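Local coordinates for protein SAWADEE HOMEODOMAIN HOMOLOG 1 (Arabidopsis thaliana, PDB 4IUP) that binds histone H3 tails methylated at lysine 9 through its SAWADEE domain and acts with RNA polymerase IV in RNA-directed DNA methylation, at residues A[8-12]-A[47-51]; A[91-97]-A[110-116]; A[4-8]-A[18-22]. The protein carries 2 engineered substitutions. All blocks are in the same frame, centred on the assembly; numbering follows the deposited sequence.

From the N terminus, strand 6-9 is used twice. Interaction 3 pairs residues 4-8 with 18-22 and closes a short loop, the first hairpin of the SAWADEE domain. Interaction 1 starts from the same strand, shares A8, and reaches on to 47-51. The two loops interlock: interaction 3 opens earlier and closes inside the span of interaction 1. Interaction 1 brings the end of strand 6-9 to strand 48-51, an outermost strand of the sheet. Interaction 2 follows later and crosses neither. It closes the hairpin of strands 86-98 and 110-115, whose connection carries zinc ligands. It lies on the other side of the chain's centre, its centre about 24 Å from that of interaction 1.

Interaction 1. Residues A[8-12]-A[47-51]; sequences AKSAR and DEWVN
S10 and E48 meet through a hydrogen bond. S10 OG gives its proton to E48 OE1 at 2.8 Å, on the syn lone pair, the side of the other carboxylate oxygen. The hydroxyl is used twice. It also accepts from R12 N at 3.1 Å with an N-H...O angle of 151°, which makes residues 10-12 an ST turn. S10 OG stands opposite the backbone N (chi1 173°), and this turns it to E48. R12 bends back to the same carboxylate. Its CG packs against the two oxygens, and R12 NH1 forms a long salt bridge of 3.6 Å to E48 OE2. The guanidinium and carboxylate planes stand 74° apart, so this is not a paired, coplanar bridge. A water adds a further grip: it accepts from A11 N and donates to E48 OE1 and W49 O. Beside this polar group, V50 CG1 rests 3.6 Å from K9 O. V50 CG2 is turned to A8 CB at 4.2 Å. Strands 6-9 and 48-51 are not sheet neighbours; side chains and a water pack them together, consistent with the closing of a tudor-like barrel in the tandem-tudor SAWADEE fold. Further out, strand 48-51 pairs with strand 33-39 through E48 with V37 and V50 with V35. A8 pairs with Y17 on strand 16-27. K9 NZ turns off to Y14 O. N51 OD1 caps T54 N at the start of helix 52-55.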
loop_
_atom_site.group_PDB
_atom_site.type_symbol
_atom_site.label_atom_id
_atom_site.label_comp_id
_atom_site.label_asym_id
_atom_site.label_seq_id
_atom_site.Cartn_x
_atom_site.Cartn_y
_atom_site.Cartn_z
ATOM N N ALA A 8 -5.816 0.194 -6.507
ATOM C CA ALA A 8 -7.159 0.558 -6.071
ATOM C C ALA A 8 -7.532 -0.146 -4.777
ATOM O O ALA A 8 -7.172 -1.310 -4.563
ATOM C CB ALA A 8 -8.182 0.242 -7.170
ATOM N N LYS A 9 -8.288 0.522 -3.939
ATOM C CA LYS A 9 -8.654 -0.036 -2.670
ATOM C C LYS A 9 -10.035 -0.660 -2.708
ATOM O O LYS A 9 -11.010 -0.007 -2.961
ATOM C CB LYS A 9 -8.605 1.028 -1.622
ATOM C CG LYS A 9 -8.952 0.604 -0.268
ATOM C CD LYS A 9 -8.672 1.798 0.532
ATOM C CE LYS A 9 -9.568 1.959 1.553
ATOM N NZ LYS A 9 -9.050 1.030 2.529
ATOM N N SER A 10 -10.080 -1.929 -2.437
ATOM C CA SER A 10 -11.323 -2.675 -2.523
ATOM C C SER A 10 -12.233 -2.309 -1.348
ATOM O O SER A 10 -11.793 -2.272 -0.203
ATOM C CB SER A 10 -11.023 -4.173 -2.540
ATOM O OG SER A 10 -12.220 -4.922 -2.466
ATOM N N ALA A 11 -13.498 -2.020 -1.642
ATOM C CA ALA A 11 -14.478 -1.749 -0.590
ATOM C C ALA A 11 -14.922 -3.043 0.101
ATOM O O ALA A 11 -15.678 -3.001 1.079
ATOM C CB ALA A 11 -15.673 -0.994 -1.151
ATOM N N ARG A 12 -14.445 -4.178 -0.408
ATOM C CA ARG A 12 -14.748 -5.494 0.165
ATOM C C ARG A 12 -13.910 -5.755 1.418
ATOM O O ARG A 12 -14.441 -6.177 2.445
ATOM C CB ARG A 12 -14.487 -6.625 -0.845
ATOM C CG ARG A 12 -15.022 -6.416 -2.266
ATOM C CD ARG A 12 -16.448 -6.926 -2.460
ATOM N NE ARG A 12 -16.622 -8.388 -2.568
ATOM C CZ ARG A 12 -15.694 -9.289 -2.904
ATOM N NH1 ARG A 12 -14.446 -8.937 -3.192
ATOM N NH2 ARG A 12 -16.028 -10.573 -2.953
ATOM N N ASP A 47 -13.534 -7.823 -11.325
ATOM C CA ASP A 47 -13.811 -6.388 -11.569
ATOM C C ASP A 47 -14.620 -5.771 -10.432
ATOM O O ASP A 47 -15.550 -6.394 -9.927
ATOM C CB ASP A 47 -14.590 -6.175 -12.875
ATOM C CG ASP A 47 -13.828 -6.634 -14.114
ATOM O OD1 ASP A 47 -14.467 -6.729 -15.183
ATOM O OD2 ASP A 47 -12.612 -6.904 -14.030
ATOM N N GLU A 48 -14.265 -4.550 -10.033
ATOM C CA GLU A 48 -14.950 -3.873 -8.933
ATOM C C GLU A 48 -15.150 -2.394 -9.225
ATOM O O GLU A 48 -14.359 -1.790 -9.945
ATOM C CB GLU A 48 -14.139 -3.994 -7.637
ATOM C CG GLU A 48 -14.163 -5.351 -6.986
ATOM C CD GLU A 48 -13.387 -5.394 -5.677
ATOM O OE1 GLU A 48 -13.317 -4.362 -4.974
ATOM O OE2 GLU A 48 -12.859 -6.478 -5.344
ATOM N N TRP A 49 -16.201 -1.821 -8.646
ATOM C CA TRP A 49 -16.377 -0.375 -8.597
ATOM C C TRP A 49 -15.610 0.169 -7.403
ATOM O O TRP A 49 -15.710 -0.370 -6.297
ATOM C CB TRP A 49 -17.851 -0.015 -8.448
ATOM C CG TRP A 49 -18.697 -0.309 -9.652
ATOM C CD1 TRP A 49 -19.561 -1.350 -9.811
ATOM C CD2 TRP A 49 -18.777 0.471 -10.854
ATOM N NE1 TRP A 49 -20.172 -1.275 -11.046
ATOM C CE2 TRP A 49 -19.706 -0.166 -11.704
ATOM C CE3 TRP A 49 -18.146 1.644 -11.297
ATOM C CZ2 TRP A 49 -20.024 0.332 -12.976
ATOM C CZ3 TRP A 49 -18.461 2.137 -12.560
ATOM C CH2 TRP A 49 -19.396 1.484 -13.380
ATOM N N VAL A 50 -14.842 1.233 -7.630
ATOM C CA VAL A 50 -14.089 1.892 -6.567
ATOM C C VAL A 50 -14.221 3.408 -6.662
ATOM O O VAL A 50 -14.223 3.972 -7.760
ATOM C CB VAL A 50 -12.569 1.522 -6.586
ATOM C CG1 VAL A 50 -12.358 0.044 -6.259
ATOM C CG2 VAL A 50 -11.922 1.877 -7.925
ATOM N N ASN A 51 -14.318 4.057 -5.506
ATOM C CA ASN A 51 -14.379 5.511 -5.425
ATOM C C ASN A 51 -13.077 6.135 -5.939
ATOM O O ASN A 51 -11.991 5.756 -5.495
ATOM C CB ASN A 51 -14.652 5.925 -3.975
ATOM C CG ASN A 51 -14.806 7.421 -3.806
ATOM O OD1 ASN A 51 -13.828 8.166 -3.851
ATOM N ND2 ASN A 51 -16.038 7.869 -3.572
HETATM O O HOH W 1 -14.736 -2.088 -4.276
#

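Interaction 2. Residues A[91-97]-A[110-116]; sequences DGHVMNI and VFLVRYE. Engineered in segment 91-97: M95 (natural residue Leu).
I97 fits against the ring of F111 with three carbons. I97 CG1 lies 3.7 Å from F111 CD1, and I97 CG2 and I97 CD1 touch the ring at F111 CD1 and CE1. V94 CG1 comes to the edge of the same ring, more loosely. G92 fills a narrow place opposite Y115, their CA atoms 4.1 Å apart; G92 CA is 3.2 Å from R114 O. V113 CG2 sits over one face of the Y115 ring, toward its rim. The other face of the hairpin carries H93, N96, L112 and R114. A classic beta bulge sets M95 and N96 together opposite L112. M95 N bonds L112 O at 2.7 Å, nearly straight, and N96 O takes L112 N. L112 CD2 rests against the CB atoms of both. M95, an engineered selenomethionine in place of the natural leucine, bends at chi2 and chi3 (-54° and -67°) and folds back over R114. M95 CG lies 3.7 Å from R114 CB, and M95 CE stands over one guanidinium face. E116 OE2 meets the edge of the H93 ring, 3.5 Å from CE1. Two waters, one only weakly bonded to E116, lie between the D91 and E116 carboxylates and may ease their like charges. This antiparallel hairpin lies between strands 76-83 and 121-124. D91 also bridges to R57 and R114 to E121, while F111 lies near C107 and C109 of the zinc site.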
loop_
_atom_site.group_PDB
_atom_site.type_symbol
_atom_site.label_atom_id
_atom_site.label_comp_id
_atom_site.label_asym_id
_atom_site.label_seq_id
_atom_site.Cartn_x
_atom_site.Cartn_y
_atom_site.Cartn_z
ATOM N N ASP A 91 -2.605 -0.182 4.259
ATOM C CA ASP A 91 -1.900 1.030 4.673
ATOM C C ASP A 91 -1.523 0.995 6.149
ATOM O O ASP A 91 -2.314 0.583 7.000
ATOM C CB ASP A 91 -2.739 2.276 4.376
ATOM C CG ASP A 91 -2.691 2.672 2.910
ATOM O OD1 ASP A 91 -1.855 2.115 2.160
ATOM O OD2 ASP A 91 -3.482 3.547 2.507
ATOM N N GLY A 92 -0.303 1.429 6.438
ATOM C CA GLY A 92 0.161 1.575 7.810
ATOM C C GLY A 92 1.076 2.778 7.904
ATOM O O GLY A 92 1.498 3.326 6.882
ATOM N N HIS A 93 1.379 3.197 9.126
ATOM C CA HIS A 93 2.338 4.272 9.332
ATOM C C HIS A 93 3.507 3.762 10.145
ATOM O O HIS A 93 3.317 3.020 11.102
ATOM C CB HIS A 93 1.678 5.473 10.014
ATOM C CG HIS A 93 0.737 6.217 9.121
ATOM N ND1 HIS A 93 -0.601 5.899 9.021
ATOM C CD2 HIS A 93 0.947 7.242 8.262
ATOM C CE1 HIS A 93 -1.179 6.709 8.151
ATOM N NE2 HIS A 93 -0.260 7.531 7.673
ATOM N N VAL A 94 4.716 4.157 9.763
ATOM C CA VAL A 94 5.914 3.745 10.492
ATOM C C VAL A 94 5.947 4.459 11.841
ATOM O O VAL A 94 5.891 5.691 11.892
ATOM C CB VAL A 94 7.199 4.063 9.704
ATOM C CG1 VAL A 94 8.431 3.638 10.503
ATOM C CG2 VAL A 94 7.179 3.375 8.332
HETATM N N MSE A 95 6.031 3.680 12.922
HETATM C CA MSE A 95 6.019 4.216 14.289
HETATM C C MSE A 95 7.419 4.285 14.892
HETATM O O MSE A 95 7.713 5.158 15.713
HETATM C CB MSE A 95 5.134 3.357 15.202
HETATM C CG MSE A 95 3.731 3.100 14.677
HETATM SE SE MSE A 95 2.765 4.740 14.222
HETATM C CE MSE A 95 2.572 5.478 16.026
ATOM N N ASN A 96 8.271 3.350 14.481
ATOM C CA ASN A 96 9.593 3.168 15.071
ATOM C C ASN A 96 10.458 2.431 14.068
ATOM O O ASN A 96 9.956 1.581 13.332
ATOM C CB ASN A 96 9.471 2.338 16.355
ATOM C CG ASN A 96 10.805 2.044 16.990
ATOM O OD1 ASN A 96 11.362 0.955 16.818
ATOM N ND2 ASN A 96 11.339 3.016 17.720
ATOM N N ILE A 97 11.749 2.759 14.034
ATOM C CA ILE A 97 12.703 2.041 13.186
ATOM C C ILE A 97 13.928 1.633 13.999
ATOM O O ILE A 97 14.613 2.486 14.572
ATOM C CB ILE A 97 13.151 2.877 11.958
ATOM C CG1 ILE A 97 11.941 3.378 11.168
ATOM C CG2 ILE A 97 14.087 2.059 11.047
ATOM C CD1 ILE A 97 12.270 4.449 10.147
ATOM N N VAL A 110 14.334 -2.898 11.164
ATOM C CA VAL A 110 13.007 -3.340 11.601
ATOM C C VAL A 110 12.069 -2.136 11.728
ATOM O O VAL A 110 12.336 -1.203 12.486
ATOM C CB VAL A 110 13.061 -4.125 12.943
ATOM C CG1 VAL A 110 11.667 -4.611 13.347
ATOM C CG2 VAL A 110 14.018 -5.309 12.845
ATOM N N PHE A 111 10.971 -2.178 10.981
ATOM C CA PHE A 111 10.022 -1.077 10.926
ATOM C C PHE A 111 8.764 -1.496 11.667
ATOM O O PHE A 111 8.071 -2.423 11.242
ATOM C CB PHE A 111 9.692 -0.721 9.469
ATOM C CG PHE A 111 10.909 -0.400 8.628
ATOM C CD1 PHE A 111 11.344 0.918 8.482
ATOM C CD2 PHE A 111 11.615 -1.417 7.983
ATOM C CE1 PHE A 111 12.473 1.222 7.713
ATOM C CE2 PHE A 111 12.749 -1.129 7.215
ATOM C CZ PHE A 111 13.175 0.197 7.074
ATOM N N LEU A 112 8.488 -0.840 12.790
ATOM C CA LEU A 112 7.230 -1.073 13.493
ATOM C C LEU A 112 6.160 -0.231 12.806
ATOM O O LEU A 112 6.276 0.998 12.732
ATOM C CB LEU A 112 7.345 -0.720 14.981
ATOM C CG LEU A 112 6.068 -0.861 15.825
ATOM C CD1 LEU A 112 5.767 -2.320 16.116
ATOM C CD2 LEU A 112 6.186 -0.063 17.121
ATOM N N VAL A 113 5.138 -0.893 12.271
ATOM C CA VAL A 113 4.059 -0.180 11.598
ATOM C C VAL A 113 2.771 -0.300 12.391
ATOM O O VAL A 113 2.557 -1.290 13.092
ATOM C CB VAL A 113 3.858 -0.625 10.105
ATOM C CG1 VAL A 113 5.189 -0.624 9.351
ATOM C CG2 VAL A 113 3.177 -1.991 9.993
ATOM N N ARG A 114 1.941 0.734 12.306
ATOM C CA ARG A 114 0.602 0.690 12.862
ATOM C C ARG A 114 -0.386 0.759 11.712
ATOM O O ARG A 114 -0.398 1.731 10.948
ATOM C CB ARG A 114 0.373 1.855 13.820
ATOM C CG ARG A 114 -0.996 1.840 14.486
ATOM C CD ARG A 114 -1.111 2.969 15.502
ATOM N NE ARG A 114 -0.237 2.763 16.657
ATOM C CZ ARG A 114 -0.287 3.491 17.772
ATOM N NH1 ARG A 114 -1.171 4.472 17.896
ATOM N NH2 ARG A 114 0.552 3.235 18.766
ATOM N N TYR A 115 -1.202 -0.284 11.588
ATOM C CA TYR A 115 -2.186 -0.366 10.513
ATOM C C TYR A 115 -3.301 0.647 10.689
ATOM O O TYR A 115 -3.845 0.808 11.782
ATOM C CB TYR A 115 -2.749 -1.783 10.399
ATOM C CG TYR A 115 -1.714 -2.759 9.911
ATOM C CD1 TYR A 115 -1.233 -2.691 8.601
ATOM C CD2 TYR A 115 -1.204 -3.747 10.754
ATOM C CE1 TYR A 115 -0.271 -3.580 8.144
ATOM C CE2 TYR A 115 -0.239 -4.646 10.302
ATOM C CZ TYR A 115 0.222 -4.551 8.998
ATOM O OH TYR A 115 1.167 -5.439 8.547
ATOM N N GLU A 116 -3.613 1.322 9.616
ATOM C CA GLU A 116 -4.565 2.381 9.651
ATOM C C GLU A 116 -5.979 1.903 10.064
ATOM O O GLU A 116 -6.607 2.518 10.894
ATOM C CB GLU A 116 -4.536 3.069 8.309
ATOM C CG GLU A 116 -4.982 4.482 8.340
ATOM C CD GLU A 116 -5.009 5.108 6.994
ATOM O OE1 GLU A 116 -5.659 4.554 6.093
ATOM O OE2 GLU A 116 -4.375 6.152 6.835
HETATM O O HOH W 2 -5.838 2.894 3.168
HETATM O O HOH W 3 -4.151 5.954 3.945
HETATM O O HOH W 4 -1.538 4.166 10.816
HETATM O O HOH W 5 11.239 -1.217 15.208
#

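Interaction 3. Residues A[4-8]-A[18-22]; sequences LAFEA and DVSSF. With CVM (cymal-4), chain E.
F6 meets F22 and V19 across the pair of strands. The edge of F22 points at the face of F6 in an offset edge-to-face stack, with centroids 5.6 Å apart and planes at 80°. F22 CZ comes against F6 CB and CG, and F22 CE1 against F6 CD2. F6 CG lies opposite its carbonyl carbon (chi1 -59°), which swings the ring to F22 and cymal-4. An alanine here is likely to leave the edge of F22 without its aromatic partner and to open a gap beside cymal-4. F6 O accepts from V19 N at 3.0 Å, the donor standing above the carbonyl plane, and it also takes R59 NH2. A water joins F6 N to V19 O. E7 follows, facing D18 in an antiparallel non-hydrogen-bonded pair. Their carboxylates approach within 4.3 Å, E7 OE1 to D18 OD1, and a water donates to both. E7 OE2 is held by R57 and S60. Then A8 sets its CB 3.6 Å from V19 CG2. V19 CG1 lies over one face of the F22 ring, and cymal-4 C6 is centred over the opposite one. The hairpin of strands 6-9 and 16-27 thus puts two aromatic rings in the detergent pocket. The aromatic side suits the apolar end of cymal-4, whereas the acidic pair is probably made tolerable by water and the nearby arginines.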
loop_
_atom_site.group_PDB
_atom_site.type_symbol
_atom_site.label_atom_id
_atom_site.label_comp_id
_atom_site.label_asym_id
_atom_site.label_seq_id
_atom_site.Cartn_x
_atom_site.Cartn_y
_atom_site.Cartn_z
ATOM N N LEU A 4 2.207 6.207 -15.992
ATOM C CA LEU A 4 1.612 6.127 -14.661
ATOM C C LEU A 4 0.897 4.790 -14.493
ATOM O O LEU A 4 0.227 4.325 -15.416
ATOM C CB LEU A 4 0.636 7.283 -14.436
ATOM C CG LEU A 4 1.267 8.666 -14.227
ATOM C CD1 LEU A 4 0.180 9.739 -14.234
ATOM C CD2 LEU A 4 2.067 8.703 -12.930
ATOM N N ALA A 5 1.075 4.164 -13.329
ATOM C CA ALA A 5 0.365 2.926 -12.985
ATOM C C ALA A 5 -0.330 3.084 -11.638
ATOM O O ALA A 5 0.074 3.915 -10.820
ATOM C CB ALA A 5 1.327 1.733 -12.956
ATOM N N PHE A 6 -1.364 2.278 -11.410
ATOM C CA PHE A 6 -2.310 2.530 -10.334
ATOM C C PHE A 6 -2.614 1.317 -9.469
ATOM O O PHE A 6 -2.473 0.174 -9.902
ATOM C CB PHE A 6 -3.610 3.105 -10.923
ATOM C CG PHE A 6 -3.399 4.377 -11.685
ATOM C CD1 PHE A 6 -3.343 5.595 -11.018
ATOM C CD2 PHE A 6 -3.197 4.354 -13.062
ATOM C CE1 PHE A 6 -3.116 6.791 -11.723
ATOM C CE2 PHE A 6 -2.964 5.541 -13.775
ATOM C CZ PHE A 6 -2.924 6.756 -13.099
ATOM N N GLU A 7 -3.016 1.596 -8.230
ATOM C CA GLU A 7 -3.578 0.596 -7.334
ATOM C C GLU A 7 -4.919 1.117 -6.843
ATOM O O GLU A 7 -5.147 2.340 -6.800
ATOM C CB GLU A 7 -2.631 0.268 -6.163
ATOM C CG GLU A 7 -2.174 1.478 -5.297
ATOM C CD GLU A 7 -0.962 1.162 -4.412
ATOM O OE1 GLU A 7 -0.155 0.289 -4.790
ATOM O OE2 GLU A 7 -0.797 1.801 -3.344
ATOM N N ALA A 8 -5.816 0.194 -6.507
ATOM C CA ALA A 8 -7.159 0.558 -6.071
ATOM C C ALA A 8 -7.532 -0.146 -4.777
ATOM O O ALA A 8 -7.172 -1.310 -4.563
ATOM C CB ALA A 8 -8.182 0.242 -7.170
ATOM N N ASP A 18 -3.328 -3.970 -7.434
ATOM C CA ASP A 18 -2.861 -3.373 -8.687
ATOM C C ASP A 18 -3.961 -3.365 -9.750
ATOM O O ASP A 18 -4.638 -4.373 -9.961
ATOM C CB ASP A 18 -1.635 -4.114 -9.222
ATOM C CG ASP A 18 -0.393 -3.872 -8.393
ATOM O OD1 ASP A 18 -0.371 -2.908 -7.602
ATOM O OD2 ASP A 18 0.576 -4.650 -8.541
ATOM N N VAL A 19 -4.126 -2.220 -10.411
ATOM C CA VAL A 19 -5.118 -2.056 -11.471
ATOM C C VAL A 19 -4.475 -2.381 -12.815
ATOM O O VAL A 19 -3.430 -1.828 -13.158
ATOM C CB VAL A 19 -5.675 -0.618 -11.511
ATOM C CG1 VAL A 19 -6.642 -0.440 -12.691
ATOM C CG2 VAL A 19 -6.368 -0.275 -10.192
ATOM N N SER A 20 -5.101 -3.288 -13.561
ATOM C CA SER A 20 -4.660 -3.622 -14.915
ATOM C C SER A 20 -5.221 -2.614 -15.931
ATOM O O SER A 20 -4.512 -2.160 -16.839
ATOM C CB SER A 20 -5.084 -5.054 -15.266
ATOM O OG SER A 20 -4.773 -5.354 -16.613
ATOM N N SER A 21 -6.494 -2.268 -15.770
ATOM C CA SER A 21 -7.129 -1.259 -16.609
ATOM C C SER A 21 -8.417 -0.727 -15.988
ATOM O O SER A 21 -8.949 -1.299 -15.028
ATOM C CB SER A 21 -7.408 -1.816 -18.012
ATOM O OG SER A 21 -8.342 -2.881 -17.970
ATOM N N PHE A 22 -8.901 0.372 -16.561
ATOM C CA PHE A 22 -10.141 1.020 -16.157
ATOM C C PHE A 22 -11.165 0.827 -17.268
ATOM O O PHE A 22 -10.873 1.068 -18.444
ATOM C CB PHE A 22 -9.888 2.510 -15.911
ATOM C CG PHE A 22 -8.879 2.788 -14.821
ATOM C CD1 PHE A 22 -7.510 2.766 -15.094
ATOM C CD2 PHE A 22 -9.298 3.089 -13.525
ATOM C CE1 PHE A 22 -6.573 3.030 -14.089
ATOM C CE2 PHE A 22 -8.366 3.358 -12.514
ATOM C CZ PHE A 22 -7.003 3.325 -12.795
HETATM C C1 CVM E . -6.771 9.617 -10.486
HETATM C C2 CVM E . -7.485 8.335 -10.899
HETATM C C3 CVM E . -7.109 7.943 -12.324
HETATM C C4 CVM E . -8.365 7.632 -13.144
HETATM C C6 CVM E . -8.071 7.061 -14.544
HETATM C C7 CVM E . -8.637 8.005 -15.619
HETATM C C8 CVM E . -8.095 7.702 -17.033
HETATM C C9 CVM E . -7.447 6.312 -17.143
HETATM C C10 CVM E . -6.320 6.105 -16.115
HETATM C C11 CVM E . -6.569 6.832 -14.784
HETATM O O12 CVM E . -5.621 9.263 -9.703
HETATM C C13 CVM E . -5.682 9.732 -8.329
HETATM O O14 CVM E . -6.833 10.573 -7.997
HETATM C C15 CVM E . -6.898 10.890 -6.572
HETATM C C16 CVM E . -5.608 11.553 -6.045
HETATM C C17 CVM E . -4.300 10.923 -6.566
HETATM C C18 CVM E . -4.385 10.501 -8.042
HETATM C C19 CVM E . -8.091 11.821 -6.281
HETATM O O20 CVM E . -8.394 12.619 -7.431
HETATM O O21 CVM E . -3.222 11.855 -6.403
HETATM O O22 CVM E . -3.261 9.680 -8.378
HETATM O O23 CVM E . -5.596 11.447 -4.615
HETATM O O HOH W 6 -2.508 0.806 -13.446
HETATM O O HOH W 7 0.234 -2.292 -5.037
#